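Local coordinates for protein type II restriction enzyme ngomi (Neisseria gonorrhoeae, PDB 1FIU) that cleaves double-stranded DNA at the sequence 5'-GCCGGC-3' after the first G, working as a homotetramer that binds two magnesium ions per subunit, at residues 106-118 and 203-215. Residues are numbered along the deposited sequence; the frame is centred on the assembly and turned at random.
Sequences ARYQQYAHLTALA and LNLVRNRKGRLPH
Gln110 and Lys210 bring the two backbones together: their CA atoms lie 4.6 Å apart. Lys210 N donates to Gln110 O over 3.1 Å. Segment 106-118 meets its partner through the turn that leads into helix 113-121, and segment 203-215 through the loop that leaves helix 197-208.

The Tyr111 ring lies between the end of helix 197-208 and the following loop, in contact with Leu205, Arg209 and Pro214. Its hydroxyl donates to Leu205 O at 2.7 Å, tilted 31° from the carbonyl plane, which ties the phenol to a backbone oxygen near the helix end. Leu205 CD2 lies off-centre over the ring, 4.1 Å from its centroid, whereas Pro214 CG sits at the ring edge. With CG between the backbone N and the carbonyl carbon (chi1 55°), His113 presents one imidazole face to the extended Lys210 chain; Lys210 CE stands over the ring centre, 3.6 Å from the centroid, a CH-pi contact. The edge of the same ring faces Asn208, and a water links His113 NE2 to Asn208 OD1. Asn208 ND2 in turn donates to Asn204 O, 3.0 Å away, so the amide is anchored to its own helix. Bent at chi2 (102°), the Gln110 chain sends NE2 to Arg212 O at 3.3 Å, a straight but weak bond; the main partner of NE2 is Leu180 O, on strand 179-187.

At the tetramer interfaces, Lys210 NZ forms a salt bridge with Glu126 of the third subunit and Arg209 one with Asp239 of the second. This buried packing joins the turn before helix 113-121 to the end of helix 197-208 and the loop after it, against strand 179-187, where Pro214 touches Leu180 and Leu205 touches Ser183; segment 203-215 then runs directly into strand 215-220 of the PDDEXK-clan sheet.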
ATOM      1  N   ALA I 106       8.204  -9.134 -17.585  1.00 27.02           N
ATOM      2  CA  ALA I 106       7.516 -10.430 -17.540  1.00 24.30           C
ATOM      3  C   ALA I 106       8.418 -11.556 -18.026  1.00 24.10           C
ATOM      4  O   ALA I 106       8.029 -12.727 -17.989  1.00 21.92           O
ATOM      5  CB  ALA I 106       6.217 -10.406 -18.358  1.00 25.03           C
ATOM      6  N   ARG I 107       9.623 -11.218 -18.477  1.00 21.95           N
ATOM      7  CA  ARG I 107      10.549 -12.263 -18.888  1.00 23.10           C
ATOM      8  C   ARG I 107      11.248 -12.821 -17.649  1.00 22.01           C
ATOM      9  O   ARG I 107      11.996 -13.794 -17.743  1.00 25.40           O
ATOM     10  CB  ARG I 107      11.604 -11.711 -19.855  1.00 27.69           C
ATOM     11  CG  ARG I 107      10.982 -11.006 -21.051  1.00 37.43           C
ATOM     12  CD  ARG I 107      11.901 -10.962 -22.260  1.00 45.61           C
ATOM     13  NE  ARG I 107      13.192 -10.351 -21.988  1.00 50.31           N
ATOM     14  CZ  ARG I 107      14.101 -10.113 -22.929  1.00 54.21           C
ATOM     15  NH1 ARG I 107      13.846 -10.438 -24.188  1.00 55.91           N
ATOM     16  NH2 ARG I 107      15.257  -9.545 -22.620  1.00 55.73           N
ATOM     17  N   TYR I 108      10.979 -12.221 -16.486  1.00 19.28           N
ATOM     18  CA  TYR I 108      11.617 -12.650 -15.245  1.00 19.40           C
ATOM     19  C   TYR I 108      10.628 -13.302 -14.307  1.00 20.14           C
ATOM     20  O   TYR I 108       9.444 -12.974 -14.266  1.00 16.82           O
ATOM     21  CB  TYR I 108      12.328 -11.460 -14.592  1.00 20.95           C
ATOM     22  CG  TYR I 108      13.266 -10.864 -15.604  1.00 21.82           C
ATOM     23  CD1 TYR I 108      12.933  -9.702 -16.277  1.00 22.78           C
ATOM     24  CD2 TYR I 108      14.390 -11.574 -16.023  1.00 27.32           C
ATOM     25  CE1 TYR I 108      13.697  -9.257 -17.381  1.00 25.90           C
ATOM     26  CE2 TYR I 108      15.152 -11.151 -17.111  1.00 27.44           C
ATOM     27  CZ  TYR I 108      14.795  -9.994 -17.788  1.00 25.87           C
ATOM     28  OH  TYR I 108      15.510  -9.605 -18.902  1.00 31.27           O
ATOM     29  N   GLN I 109      11.147 -14.250 -13.561  1.00 20.59           N
ATOM     30  CA  GLN I 109      10.335 -15.066 -12.704  1.00 20.89           C
ATOM     31  C   GLN I 109       9.287 -14.416 -11.822  1.00 16.47           C
ATOM     32  O   GLN I 109       8.126 -14.822 -11.842  1.00 18.02           O
ATOM     33  CB  GLN I 109      11.260 -15.919 -11.869  1.00 25.51           C
ATOM     34  CG  GLN I 109      10.664 -17.218 -11.513  1.00 31.30           C
ATOM     35  CD  GLN I 109      11.691 -18.143 -10.918  1.00 34.67           C
ATOM     36  OE1 GLN I 109      12.718 -18.465 -11.546  1.00 31.80           O
ATOM     37  NE2 GLN I 109      11.435 -18.574  -9.696  1.00 36.63           N
ATOM     38  N   GLN I 110       9.682 -13.402 -11.053  1.00 18.17           N
ATOM     39  CA  GLN I 110       8.732 -12.796 -10.141  1.00 18.12           C
ATOM     40  C   GLN I 110       7.587 -12.053 -10.788  1.00 17.13           C
ATOM     41  O   GLN I 110       6.615 -11.742 -10.113  1.00 15.94           O
ATOM     42  CB  GLN I 110       9.435 -11.837  -9.168  1.00 17.39           C
ATOM     43  CG  GLN I 110      10.659 -12.428  -8.508  1.00 19.86           C
ATOM     44  CD  GLN I 110      11.920 -11.931  -9.157  1.00 21.84           C
ATOM     45  OE1 GLN I 110      12.179 -12.194 -10.343  1.00 18.49           O
ATOM     46  NE2 GLN I 110      12.710 -11.166  -8.393  1.00 23.80           N
ATOM     47  N   TYR I 111       7.683 -11.769 -12.090  1.00 15.93           N
ATOM     48  CA  TYR I 111       6.625 -11.023 -12.777  1.00 15.53           C
ATOM     49  C   TYR I 111       6.123 -11.687 -14.068  1.00 14.37           C
ATOM     50  O   TYR I 111       5.392 -11.060 -14.852  1.00 17.86           O
ATOM     51  CB  TYR I 111       7.135  -9.614 -13.111  1.00 14.91           C
ATOM     52  CG  TYR I 111       7.591  -8.844 -11.872  1.00 14.73           C
ATOM     53  CD1 TYR I 111       8.931  -8.829 -11.492  1.00 14.53           C
ATOM     54  CD2 TYR I 111       6.656  -8.247 -11.026  1.00 15.21           C
ATOM     55  CE1 TYR I 111       9.339  -8.233 -10.281  1.00 15.63           C
ATOM     56  CE2 TYR I 111       7.050  -7.654  -9.799  1.00 15.13           C
ATOM     57  CZ  TYR I 111       8.381  -7.659  -9.449  1.00 15.66           C
ATOM     58  OH  TYR I 111       8.773  -7.136  -8.243  1.00 14.92           O
ATOM     59  N   ALA I 112       6.474 -12.950 -14.257  1.00 18.06           N
ATOM     60  CA  ALA I 112       6.078 -13.660 -15.489  1.00 18.65           C
ATOM     61  C   ALA I 112       4.569 -13.732 -15.688  1.00 18.83           C
ATOM     62  O   ALA I 112       4.101 -13.800 -16.825  1.00 22.95           O
ATOM     63  CB  ALA I 112       6.674 -15.059 -15.481  1.00 22.84           C
ATOM     64  N   HIS I 113       3.796 -13.719 -14.604  1.00 18.62           N
ATOM     65  CA  HIS I 113       2.346 -13.774 -14.729  1.00 18.32           C
ATOM     66  C   HIS I 113       1.712 -12.541 -15.360  1.00 20.14           C
ATOM     67  O   HIS I 113       0.542 -12.574 -15.712  1.00 23.04           O
ATOM     68  CB  HIS I 113       1.687 -13.988 -13.356  1.00 18.89           C
ATOM     69  CG  HIS I 113       2.080 -12.961 -12.339  1.00 17.42           C
ATOM     70  ND1 HIS I 113       3.364 -12.876 -11.852  1.00 19.63           N
ATOM     71  CD2 HIS I 113       1.370 -11.990 -11.711  1.00 18.95           C
ATOM     72  CE1 HIS I 113       3.435 -11.901 -10.962  1.00 16.12           C
ATOM     73  NE2 HIS I 113       2.242 -11.348 -10.857  1.00 17.85           N
ATOM     74  N   LEU I 114       2.458 -11.446 -15.487  1.00 19.76           N
ATOM     75  CA  LEU I 114       1.890 -10.260 -16.096  1.00 22.01           C
ATOM     76  C   LEU I 114       1.579 -10.521 -17.576  1.00 21.90           C
ATOM     77  O   LEU I 114       0.678  -9.900 -18.144  1.00 23.02           O
ATOM     78  CB  LEU I 114       2.834  -9.068 -15.927  1.00 23.49           C
ATOM     79  CG  LEU I 114       3.006  -8.616 -14.464  1.00 27.04           C
ATOM     80  CD1 LEU I 114       3.845  -7.355 -14.468  1.00 28.86           C
ATOM     81  CD2 LEU I 114       1.665  -8.365 -13.789  1.00 27.56           C
ATOM     82  N   THR I 115       2.296 -11.458 -18.188  1.00 23.99           N
ATOM     83  CA  THR I 115       2.018 -11.803 -19.597  1.00 24.70           C
ATOM     84  C   THR I 115       0.612 -12.398 -19.693  1.00 25.43           C
ATOM     85  O   THR I 115      -0.163 -12.062 -20.596  1.00 25.51           O
ATOM     86  CB  THR I 115       3.014 -12.853 -20.164  1.00 27.40           C
ATOM     87  OG1 THR I 115       4.326 -12.281 -20.258  1.00 26.30           O
ATOM     88  CG2 THR I 115       2.585 -13.293 -21.574  1.00 26.70           C
ATOM     89  N   ALA I 116       0.278 -13.295 -18.770  1.00 23.36           N
ATOM     90  CA  ALA I 116      -1.043 -13.917 -18.790  1.00 26.21           C
ATOM     91  C   ALA I 116      -2.139 -12.882 -18.533  1.00 28.35           C
ATOM     92  O   ALA I 116      -3.200 -12.900 -19.184  1.00 28.52           O
ATOM     93  CB  ALA I 116      -1.109 -15.037 -17.760  1.00 25.37           C
ATOM     94  N   LEU I 117      -1.878 -11.962 -17.609  1.00 26.89           N
ATOM     95  CA  LEU I 117      -2.843 -10.911 -17.284  1.00 29.12           C
ATOM     96  C   LEU I 117      -3.100 -10.055 -18.520  1.00 29.19           C
ATOM     97  O   LEU I 117      -4.247  -9.792 -18.882  1.00 29.78           O
ATOM     98  CB  LEU I 117      -2.312 -10.013 -16.168  1.00 28.62           C
ATOM     99  CG  LEU I 117      -2.201 -10.612 -14.769  1.00 36.27           C
ATOM    100  CD1 LEU I 117      -1.740  -9.543 -13.795  1.00 36.37           C
ATOM    101  CD2 LEU I 117      -3.546 -11.146 -14.350  1.00 40.63           C
ATOM    102  N   ALA I 118      -2.014  -9.624 -19.148  1.00 26.84           N
ATOM    103  CA  ALA I 118      -2.085  -8.801 -20.343  1.00 30.01           C
ATOM    104  C   ALA I 118      -2.849  -9.533 -21.447  1.00 31.74           C
ATOM    105  O   ALA I 118      -3.708  -8.940 -22.101  1.00 34.28           O
ATOM    106  CB  ALA I 118      -0.676  -8.453 -20.808  1.00 28.34           C
ATOM    107  N   LEU I 203       6.153   0.859  -6.409  1.00 15.23           N
ATOM    108  CA  LEU I 203       4.971   0.231  -5.821  1.00 15.13           C
ATOM    109  C   LEU I 203       4.428  -0.880  -6.689  1.00 16.01           C
ATOM    110  O   LEU I 203       3.900  -1.871  -6.165  1.00 17.98           O
ATOM    111  CB  LEU I 203       3.875   1.259  -5.523  1.00 20.03           C
ATOM    112  CG  LEU I 203       4.218   2.009  -4.227  1.00 26.22           C
ATOM    113  CD1 LEU I 203       3.395   3.274  -4.124  1.00 32.43           C
ATOM    114  CD2 LEU I 203       3.970   1.087  -3.026  1.00 31.86           C
ATOM    115  N   ASN I 204       4.539  -0.732  -8.011  1.00 16.45           N
ATOM    116  CA  ASN I 204       4.075  -1.798  -8.891  1.00 17.06           C
ATOM    117  C   ASN I 204       4.946  -3.047  -8.708  1.00 15.60           C
ATOM    118  O   ASN I 204       4.449  -4.177  -8.721  1.00 16.08           O
ATOM    119  CB  ASN I 204       4.108  -1.346 -10.345  1.00 19.06           C
ATOM    120  CG  ASN I 204       2.888  -0.496 -10.710  1.00 28.19           C
ATOM    121  OD1 ASN I 204       1.801  -0.699 -10.163  1.00 34.01           O
ATOM    122  ND2 ASN I 204       3.058   0.440 -11.640  1.00 29.76           N
ATOM    123  N   LEU I 205       6.253  -2.860  -8.531  1.00 14.61           N
ATOM    124  CA  LEU I 205       7.144  -4.001  -8.327  1.00 14.47           C
ATOM    125  C   LEU I 205       6.806  -4.675  -6.985  1.00 15.26           C
ATOM    126  O   LEU I 205       6.856  -5.908  -6.845  1.00 15.10           O
ATOM    127  CB  LEU I 205       8.608  -3.522  -8.316  1.00 17.26           C
ATOM    128  CG  LEU I 205       9.146  -3.086  -9.686  1.00 14.29           C
ATOM    129  CD1 LEU I 205      10.566  -2.541  -9.506  1.00 19.48           C
ATOM    130  CD2 LEU I 205       9.115  -4.288 -10.634  1.00 22.10           C
ATOM    131  N   VAL I 206       6.469  -3.857  -5.985  1.00 14.83           N
ATOM    132  CA  VAL I 206       6.103  -4.411  -4.685  1.00 14.92           C
ATOM    133  C   VAL I 206       4.798  -5.205  -4.746  1.00 16.75           C
ATOM    134  O   VAL I 206       4.730  -6.377  -4.318  1.00 15.10           O
ATOM    135  CB  VAL I 206       5.894  -3.284  -3.622  1.00 13.51           C
ATOM    136  CG1 VAL I 206       5.234  -3.862  -2.356  1.00 18.61           C
ATOM    137  CG2 VAL I 206       7.220  -2.628  -3.291  1.00 15.37           C
ATOM    138  N   ARG I 207       3.765  -4.554  -5.277  1.00 16.16           N
ATOM    139  CA  ARG I 207       2.428  -5.134  -5.325  1.00 16.03           C
ATOM    140  C   ARG I 207       2.219  -6.369  -6.165  1.00 17.28           C
ATOM    141  O   ARG I 207       1.344  -7.183  -5.855  1.00 19.68           O
ATOM    142  CB  ARG I 207       1.420  -4.070  -5.782  1.00 17.80           C
ATOM    143  CG  ARG I 207       1.244  -2.962  -4.755  1.00 25.63           C
ATOM    144  CD  ARG I 207       0.348  -1.836  -5.255  1.00 36.88           C
ATOM    145  NE  ARG I 207       0.137  -0.863  -4.182  1.00 45.47           N
ATOM    146  CZ  ARG I 207      -0.421   0.334  -4.340  1.00 50.32           C
ATOM    147  NH1 ARG I 207      -0.835   0.722  -5.539  1.00 51.67           N
ATOM    148  NH2 ARG I 207      -0.553   1.146  -3.294  1.00 49.58           N
ATOM    149  N   ASN I 208       3.019  -6.528  -7.207  1.00 16.25           N
ATOM    150  CA  ASN I 208       2.808  -7.642  -8.144  1.00 16.68           C
ATOM    151  C   ASN I 208       3.797  -8.797  -8.089  1.00 17.94           C
ATOM    152  O   ASN I 208       3.723  -9.725  -8.902  1.00 20.15           O
ATOM    153  CB  ASN I 208       2.766  -7.071  -9.574  1.00 17.83           C
ATOM    154  CG  ASN I 208       1.552  -6.208  -9.792  1.00 26.17           C
ATOM    155  OD1 ASN I 208       0.435  -6.718  -9.845  1.00 29.61           O
ATOM    156  ND2 ASN I 208       1.746  -4.893  -9.861  1.00 24.75           N
ATOM    157  N   ARG I 209       4.724  -8.765  -7.144  1.00 14.67           N
ATOM    158  CA  ARG I 209       5.747  -9.805  -7.097  1.00 14.23           C
ATOM    159  C   ARG I 209       5.329 -11.174  -6.592  1.00 16.22           C
ATOM    160  O   ARG I 209       4.433 -11.305  -5.757  1.00 17.32           O
ATOM    161  CB  ARG I 209       6.909  -9.378  -6.193  1.00 15.10           C
ATOM    162  CG  ARG I 209       6.562  -9.494  -4.692  1.00 15.94           C
ATOM    163  CD  ARG I 209       7.682  -8.930  -3.794  1.00 14.88           C
ATOM    164  NE  ARG I 209       7.470  -9.288  -2.390  1.00 15.02           N
ATOM    165  CZ  ARG I 209       6.637  -8.669  -1.547  1.00 13.37           C
ATOM    166  NH1 ARG I 209       5.912  -7.618  -1.930  1.00 14.69           N
ATOM    167  NH2 ARG I 209       6.517  -9.119  -0.287  1.00 13.33           N
ATOM    168  N   LYS I 210       6.011 -12.185  -7.121  1.00 16.76           N
ATOM    169  CA  LYS I 210       5.864 -13.558  -6.636  1.00 17.83           C
ATOM    170  C   LYS I 210       7.323 -13.902  -6.386  1.00 21.36           C
ATOM    171  O   LYS I 210       8.090 -14.145  -7.325  1.00 26.55           O
ATOM    172  CB  LYS I 210       5.234 -14.462  -7.699  1.00 17.93           C
ATOM    173  CG  LYS I 210       3.794 -14.097  -7.957  1.00 18.58           C
ATOM    174  CD  LYS I 210       3.146 -15.143  -8.869  1.00 19.15           C
ATOM    175  CE  LYS I 210       1.709 -14.789  -9.129  1.00 23.20           C
ATOM    176  NZ  LYS I 210       1.063 -15.847 -10.007  1.00 23.03           N
ATOM    177  N   GLY I 211       7.726 -13.897  -5.122  1.00 18.04           N
ATOM    178  CA  GLY I 211       9.108 -14.155  -4.770  1.00 17.55           C
ATOM    179  C   GLY I 211       9.701 -12.924  -4.083  1.00 17.69           C
ATOM    180  O   GLY I 211       8.939 -12.002  -3.774  1.00 17.41           O
ATOM    181  N   ARG I 212      11.020 -12.909  -3.833  1.00 16.31           N
ATOM    182  CA  ARG I 212      11.646 -11.771  -3.141  1.00 14.34           C
ATOM    183  C   ARG I 212      11.669 -10.521  -4.023  1.00 17.45           C
ATOM    184  O   ARG I 212      11.945 -10.579  -5.204  1.00 18.36           O
ATOM    185  CB  ARG I 212      13.087 -12.085  -2.693  1.00 14.98           C
ATOM    186  CG  ARG I 212      13.644 -10.996  -1.704  1.00 17.63           C
ATOM    187  CD  ARG I 212      15.105 -11.217  -1.258  1.00 18.49           C
ATOM    188  NE  ARG I 212      15.542 -10.136  -0.371  1.00 18.95           N
ATOM    189  CZ  ARG I 212      16.754 -10.014   0.179  1.00 21.88           C
ATOM    190  NH1 ARG I 212      17.707 -10.912  -0.050  1.00 20.37           N
ATOM    191  NH2 ARG I 212      17.016  -8.975   0.980  1.00 22.40           N
ATOM    192  N   LEU I 213      11.368  -9.388  -3.415  1.00 14.41           N
ATOM    193  CA  LEU I 213      11.377  -8.123  -4.128  1.00 13.50           C
ATOM    194  C   LEU I 213      12.782  -7.807  -4.595  1.00 14.61           C
ATOM    195  O   LEU I 213      13.744  -8.029  -3.856  1.00 15.09           O
ATOM    196  CB  LEU I 213      10.967  -7.008  -3.161  1.00 12.61           C
ATOM    197  CG  LEU I 213      10.719  -5.623  -3.793  1.00 13.47           C
ATOM    198  CD1 LEU I 213       9.479  -5.668  -4.667  1.00 15.11           C
ATOM    199  CD2 LEU I 213      10.498  -4.607  -2.670  1.00 18.13           C
ATOM    200  N   PRO I 214      12.926  -7.325  -5.841  1.00 13.91           N
ATOM    201  CA  PRO I 214      14.252  -6.953  -6.364  1.00 15.18           C
ATOM    202  C   PRO I 214      14.738  -5.714  -5.600  1.00 14.67           C
ATOM    203  O   PRO I 214      13.967  -5.056  -4.906  1.00 13.23           O
ATOM    204  CB  PRO I 214      13.972  -6.495  -7.797  1.00 17.52           C
ATOM    205  CG  PRO I 214      12.656  -7.166  -8.180  1.00 21.71           C
ATOM    206  CD  PRO I 214      11.865  -7.205  -6.859  1.00 15.30           C
ATOM    207  N   HIS I 215      16.024  -5.418  -5.729  1.00 14.09           N
ATOM    208  CA  HIS I 215      16.531  -4.148  -5.213  1.00 15.44           C
ATOM    209  C   HIS I 215      15.749  -3.095  -6.043  1.00 14.67           C
ATOM    210  O   HIS I 215      15.497  -3.289  -7.232  1.00 15.02           O
ATOM    211  CB  HIS I 215      18.015  -3.987  -5.548  1.00 13.84           C
ATOM    212  CG  HIS I 215      18.917  -4.776  -4.660  1.00 14.98           C
ATOM    213  ND1 HIS I 215      19.346  -6.056  -4.954  1.00 17.66           N
ATOM    214  CD2 HIS I 215      19.487  -4.449  -3.476  1.00 13.59           C
ATOM    215  CE1 HIS I 215      20.147  -6.478  -3.991  1.00 14.19           C
ATOM    216  NE2 HIS I 215      20.247  -5.522  -3.083  1.00 20.31           N
TER
HETATM  217  O   HOH W   1       0.181  -9.659  -9.389  1.00 28.77           O